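Long-range contacts in cystatin-F (Homo sapiens, PDB 2CH9), which inhibits cysteine proteases including papain and cathepsin L, with lower affinity than other cystatins, and forms a disulfide-linked homodimer: residues A[32-37]-A[69-74]; A[50-55]-A[76-81]. One frame throughout, in Å; residues are numbered along the deposited sequence.

The two contacts lie along the same strand, 67-78, with their centres about 14 Å apart. In contact 1 its earlier part, 69-74, packs against helix 28-44 through buried apolar side chains; in contact 2 its end and the turn that follows, 76-81, pair with the start of strand 49-63, the next element after the helix. They meet at E74, whose OE2 forms a salt bridge with R55 NH2 at 2.7 Å; at the classic bulge there, E74 O probably also accepts a hydrogen bond from S54 N at 2.6 Å. Contact 1 is the packing of the helix on the antiparallel sheet of the cystatin fold, contact 2 strand pairing within that sheet. Both lie away from the reactive site at G18 and the secondary contact area Q62-G66.

Contact 1: residues A[32-37]-A[69-74]; sequences QAARYS and YMLEVE
The CB methyl of A33 lies obliquely against the CG-CD2 side of the Y69 ring, 3.6 Å from Y69 CD2. L71 makes the central contact with a single branch: its CG lies anti to the carbonyl carbon (chi1 -53°), and CD1 reaches in between the two alanines of the helix, 3.8 Å from A33 CB and 3.5 Å from the backbone N of A34. Further along the strand, V73, modelled in two conformers, faces A34, with CG2 4.2 Å from A34 CB in one of them. The small side chains of A33 and A34 thus let the leucine methyl rest almost directly on the helix backbone, and the axes of 32-37 and 69-74 approach to 9.5 Å and cross at -71°. S37, one turn on from A33, borders the same patch; its OG bonds back to A33 O at 3.0 Å, from the face of that carbonyl opposite to S37 N, and also pairs with S107 OG. All six touching residues are buried, forming part of the core between helix 28-44 and the sheet that it crosses in the cystatin fold. Strand 102-112 borders strand 67-78 on one side, with V109 touching A33 and S37, while strand 49-63 borders it on the other, with I56 meeting A34.

Contact 2: residues A[50-55]-A[76-81]; sequences LFKESR and GRTTCK
G76 opens the pairing with K52 as an antiparallel hydrogen-bonded pair: G76 N donates to K52 O and K52 N returns a bond to G76 O, both 2.9 Å long. R77 then faces F51 in a non-hydrogen-bonded pair. Its CB makes a CH-pi contact over the F51 ring, 3.9 Å from the centroid. The chain bends at chi3 (-81°) to bring NE near F51 CZ, and the guanidinium is turned 69° from the ring. Beyond F51, R77 NH2 forms a salt bridge with D47 and NH1 a hydrogen bond with L99 O. Replacing F51 with an alanine would probably leave the aliphatic part of R77 without its aromatic cover and the CH-pi contact lost. T78 grips L50 O twice, through its backbone N and, from above the carbonyl plane, through OG1 at 2.7 Å. The same OG1 accepts a bond from C80 N in an ST turn, while the T78 CG2 methyl packs 3.5 Å from K52 CB. At the corner formed by T79 and C80, C80 O receives L50 N at 2.8 Å in a nearly straight bond (170°), and the C80-C91 disulfide ties this turn to a later loop. This is one end of the hairpin of strands 49-63 and 67-78: F51 faces V38 of helix 28-44, while K52, on the other face, touches F93.

Contact 1: residues A[32-37]-A[69-74]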
loop_
_atom_site.group_PDB
_atom_site.type_symbol
_atom_site.label_atom_id
_atom_site.label_comp_id
_atom_site.label_asym_id
_atom_site.label_seq_id
_atom_site.Cartn_x
_atom_site.Cartn_y
_atom_site.Cartn_z
ATOM N N GLN A 32 0.096 17.831 -4.282
ATOM C CA GLN A 32 -1.281 17.686 -4.737
ATOM C C GLN A 32 -1.934 16.464 -4.090
ATOM O O GLN A 32 -3.104 16.498 -3.748
ATOM C CB GLN A 32 -1.356 17.601 -6.262
ATOM C CG GLN A 32 -2.777 17.506 -6.816
ATOM C CD GLN A 32 -3.665 18.708 -6.427
ATOM O OE1 GLN A 32 -3.464 19.825 -6.918
ATOM N NE2 GLN A 32 -4.648 18.474 -5.548
ATOM N N ALA A 33 -1.167 15.391 -3.904
ATOM C CA ALA A 33 -1.705 14.186 -3.269
ATOM C C ALA A 33 -2.083 14.442 -1.800
ATOM O O ALA A 33 -3.116 13.960 -1.319
ATOM C CB ALA A 33 -0.716 13.015 -3.409
ATOM N N ALA A 34 -1.255 15.213 -1.099
ATOM C CA ALA A 34 -1.541 15.605 0.282
ATOM C C ALA A 34 -2.791 16.486 0.380
ATOM O O ALA A 34 -3.529 16.397 1.363
ATOM C CB ALA A 34 -0.345 16.315 0.894
ATOM N N ARG A 35 -3.020 17.330 -0.627
ATOM C CA ARG A 35 -4.268 18.100 -0.719
ATOM C C ARG A 35 -5.482 17.195 -0.919
ATOM O O ARG A 35 -6.516 17.381 -0.266
ATOM C CB ARG A 35 -4.195 19.160 -1.836
ATOM C CG ARG A 35 -5.489 19.956 -2.064
ATOM C CD ARG A 35 -6.004 20.675 -0.786
ATOM N NE ARG A 35 -5.009 21.583 -0.221
ATOM C CZ ARG A 35 -4.751 22.813 -0.669
ATOM N NH1 ARG A 35 -5.421 23.326 -1.695
ATOM N NH2 ARG A 35 -3.805 23.535 -0.080
ATOM N N TYR A 36 -5.379 16.222 -1.822
ATOM C CA TYR A 36 -6.461 15.240 -1.960
ATOM C C TYR A 36 -6.786 14.536 -0.641
ATOM O O TYR A 36 -7.960 14.320 -0.310
ATOM C CB TYR A 36 -6.132 14.203 -3.011
ATOM C CG TYR A 36 -6.105 14.752 -4.397
ATOM C CD1 TYR A 36 -7.074 15.661 -4.831
ATOM C CD2 TYR A 36 -5.140 14.328 -5.304
ATOM C CE1 TYR A 36 -7.050 16.156 -6.141
ATOM C CE2 TYR A 36 -5.103 14.818 -6.601
ATOM C CZ TYR A 36 -6.058 15.719 -7.011
ATOM O OH TYR A 36 -6.015 16.182 -8.297
ATOM N N SER A 37 -5.739 14.194 0.112
ATOM C CA SER A 37 -5.899 13.470 1.378
ATOM C C SER A 37 -6.729 14.267 2.373
ATOM O O SER A 37 -7.681 13.743 2.971
ATOM C CB SER A 37 -4.532 13.162 1.982
ATOM O OG SER A 37 -3.812 12.340 1.103
ATOM N N TYR A 69 0.550 7.400 -4.355
ATOM C CA TYR A 69 1.347 8.038 -3.307
ATOM C C TYR A 69 1.063 7.398 -1.980
ATOM O O TYR A 69 -0.085 7.097 -1.658
ATOM C CB TYR A 69 1.064 9.531 -3.244
ATOM C CG TYR A 69 1.483 10.244 -4.497
ATOM C CD1 TYR A 69 2.805 10.667 -4.678
ATOM C CD2 TYR A 69 0.577 10.458 -5.531
ATOM C CE1 TYR A 69 3.188 11.308 -5.845
ATOM C CE2 TYR A 69 0.961 11.094 -6.700
ATOM C CZ TYR A 69 2.255 11.516 -6.848
ATOM O OH TYR A 69 2.606 12.158 -8.006
ATOM N N MET A 70 2.112 7.112 -1.225
ATOM C CA MET A 70 1.942 6.671 0.154
ATOM C C MET A 70 2.530 7.794 0.992
ATOM O O MET A 70 3.730 8.062 0.894
ATOM C CB MET A 70 2.679 5.347 0.400
ATOM C CG MET A 70 2.230 4.255 -0.541
ATOM S SD MET A 70 3.241 2.786 -0.433
ATOM C CE MET A 70 2.202 1.633 -1.343
ATOM N N LEU A 71 1.693 8.447 1.798
ATOM C CA LEU A 71 2.078 9.701 2.442
ATOM C C LEU A 71 1.903 9.662 3.943
ATOM O O LEU A 71 0.947 9.087 4.457
ATOM C CB LEU A 71 1.269 10.879 1.898
ATOM C CG LEU A 71 1.198 11.148 0.400
ATOM C CD1 LEU A 71 0.359 12.383 0.185
ATOM C CD2 LEU A 71 2.597 11.345 -0.224
ATOM N N GLU A 72 2.861 10.278 4.631
ATOM C CA GLU A 72 2.749 10.608 6.035
ATOM C C GLU A 72 2.591 12.130 6.070
ATOM O O GLU A 72 3.521 12.871 5.769
ATOM C CB GLU A 72 4.006 10.166 6.790
ATOM C CG GLU A 72 3.933 10.315 8.285
ATOM C CD GLU A 72 5.232 9.898 8.962
ATOM O OE1 GLU A 72 6.245 10.646 8.864
ATOM O OE2 GLU A 72 5.255 8.821 9.600
ATOM N N VAL A 73 1.400 12.577 6.436
ATOM C CA VAL A 73 1.011 13.977 6.283
ATOM C C VAL A 73 0.327 14.459 7.573
ATOM O O VAL A 73 -0.489 13.742 8.150
ATOM C CB VAL A 73 0.097 14.167 5.026
ATOM C CG1 VAL A 73 -0.958 13.070 4.933
ATOM C CG2 VAL A 73 -0.540 15.556 4.989
ATOM N N GLU A 74 0.713 15.630 8.064
ATOM C CA GLU A 74 0.015 16.244 9.177
ATOM C C GLU A 74 -1.058 17.188 8.637
ATOM O O GLU A 74 -0.836 17.888 7.650
ATOM C CB GLU A 74 0.984 16.980 10.102
ATOM C CG GLU A 74 1.805 16.045 10.993
ATOM C CD GLU A 74 2.973 16.740 11.668
ATOM O OE1 GLU A 74 2.909 17.974 11.887
ATOM O OE2 GLU A 74 3.967 16.052 11.989
#

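Contact 2: residues A[50-55]-A[76-81]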
loop_
_atom_site.group_PDB
_atom_site.type_symbol
_atom_site.label_atom_id
_atom_site.label_comp_id
_atom_site.label_asym_id
_atom_site.label_seq_id
_atom_site.Cartn_x
_atom_site.Cartn_y
_atom_site.Cartn_z
ATOM N N LEU A 50 -12.916 23.515 8.068
ATOM C CA LEU A 50 -12.109 22.722 7.149
ATOM C C LEU A 50 -10.692 22.519 7.711
ATOM O O LEU A 50 -10.128 23.404 8.364
ATOM C CB LEU A 50 -12.014 23.388 5.768
ATOM C CG LEU A 50 -13.231 23.601 4.871
ATOM C CD1 LEU A 50 -12.815 24.456 3.678
ATOM C CD2 LEU A 50 -13.833 22.279 4.409
ATOM N N PHE A 51 -10.120 21.354 7.439
ATOM C CA PHE A 51 -8.724 21.092 7.764
ATOM C C PHE A 51 -7.881 21.276 6.515
ATOM O O PHE A 51 -8.404 21.232 5.409
ATOM C CB PHE A 51 -8.563 19.681 8.320
ATOM C CG PHE A 51 -8.947 19.551 9.769
ATOM C CD1 PHE A 51 -10.258 19.772 10.186
ATOM C CD2 PHE A 51 -7.996 19.183 10.721
ATOM C CE1 PHE A 51 -10.615 19.641 11.538
ATOM C CE2 PHE A 51 -8.338 19.052 12.071
ATOM C CZ PHE A 51 -9.652 19.280 12.480
ATOM N N LYS A 52 -6.576 21.464 6.699
ATOM C CA LYS A 52 -5.644 21.644 5.592
ATOM C C LYS A 52 -4.336 20.916 5.908
ATOM O O LYS A 52 -3.910 20.848 7.075
ATOM C CB LYS A 52 -5.395 23.144 5.377
ATOM C CG LYS A 52 -4.473 23.534 4.227
ATOM C CD LYS A 52 -4.330 25.047 4.164
ATOM C CE LYS A 52 -3.435 25.485 3.029
ATOM N NZ LYS A 52 -3.268 26.974 2.995
ATOM N N GLU A 53 -3.702 20.353 4.883
ATOM C CA GLU A 53 -2.416 19.693 5.092
ATOM C C GLU A 53 -1.429 20.726 5.661
ATOM O O GLU A 53 -1.343 21.857 5.163
ATOM C CB GLU A 53 -1.921 19.046 3.793
ATOM C CG GLU A 53 -1.385 20.007 2.705
ATOM C CD GLU A 53 -2.463 20.740 1.909
ATOM O OE1 GLU A 53 -3.682 20.559 2.142
ATOM O OE2 GLU A 53 -2.075 21.528 1.031
ATOM N N SER A 54 -0.726 20.358 6.733
ATOM C CA SER A 54 0.210 21.287 7.363
ATOM C C SER A 54 1.671 20.888 7.193
ATOM O O SER A 54 2.542 21.748 7.198
ATOM C CB SER A 54 -0.131 21.524 8.844
ATOM O OG SER A 54 0.044 20.356 9.629
ATOM N N ARG A 55 1.938 19.592 7.040
ATOM C CA ARG A 55 3.308 19.103 6.900
ATOM C C ARG A 55 3.303 17.721 6.272
ATOM O O ARG A 55 2.492 16.887 6.632
ATOM C CB ARG A 55 4.005 19.069 8.272
ATOM C CG ARG A 55 5.470 18.677 8.245
ATOM C CD ARG A 55 6.208 19.176 9.499
ATOM N NE ARG A 55 5.947 18.333 10.666
ATOM C CZ ARG A 55 6.881 17.673 11.352
ATOM N NH1 ARG A 55 8.165 17.754 11.006
ATOM N NH2 ARG A 55 6.531 16.925 12.395
ATOM N N GLY A 76 -4.174 20.149 9.854
ATOM C CA GLY A 76 -4.551 21.058 10.924
ATOM C C GLY A 76 -5.838 21.807 10.646
ATOM O O GLY A 76 -6.166 22.091 9.487
ATOM N N ARG A 77 -6.569 22.133 11.712
ATOM C CA ARG A 77 -7.818 22.873 11.580
ATOM C C ARG A 77 -7.543 24.307 11.132
ATOM O O ARG A 77 -6.657 24.970 11.671
ATOM C CB ARG A 77 -8.613 22.849 12.886
ATOM C CG ARG A 77 -10.000 23.457 12.743
ATOM C CD ARG A 77 -10.757 23.534 14.058
ATOM N NE ARG A 77 -11.390 22.267 14.429
ATOM C CZ ARG A 77 -11.229 21.657 15.600
ATOM N NH1 ARG A 77 -10.461 22.194 16.542
ATOM N NH2 ARG A 77 -11.850 20.507 15.841
ATOM N N THR A 78 -8.289 24.766 10.125
ATOM C CA THR A 78 -8.201 26.146 9.646
ATOM C C THR A 78 -9.343 26.997 10.210
ATOM O O THR A 78 -10.222 26.493 10.913
ATOM C CB THR A 78 -8.240 26.235 8.097
ATOM O OG1 THR A 78 -9.553 25.904 7.628
ATOM C CG2 THR A 78 -7.233 25.305 7.460
ATOM N N THR A 79 -9.329 28.287 9.881
ATOM C CA THR A 79 -10.363 29.218 10.331
ATOM C C THR A 79 -11.510 29.336 9.315
ATOM O O THR A 79 -12.388 30.192 9.457
ATOM C CB THR A 79 -9.782 30.633 10.584
ATOM O OG1 THR A 79 -9.221 31.140 9.369
ATOM C CG2 THR A 79 -8.709 30.604 11.664
ATOM N N CYS A 80 -11.487 28.486 8.288
ATOM C CA CYS A 80 -12.518 28.485 7.261
ATOM C C CYS A 80 -13.583 27.483 7.595
ATOM O O CYS A 80 -13.297 26.308 7.786
ATOM C CB CYS A 80 -11.945 28.085 5.914
ATOM S SG CYS A 80 -10.961 29.292 5.043
ATOM N N LYS A 81 -14.825 27.949 7.628
ATOM C CA LYS A 81 -15.961 27.075 7.896
ATOM C C LYS A 81 -16.238 26.124 6.729
ATOM O O LYS A 81 -16.042 26.469 5.553
ATOM C CB LYS A 81 -17.200 27.895 8.266
ATOM C CG LYS A 81 -17.172 28.400 9.702
ATOM C CD LYS A 81 -18.543 28.862 10.146
ATOM C CE LYS A 81 -18.510 29.364 11.576
ATOM N NZ LYS A 81 -19.887 29.499 12.156
#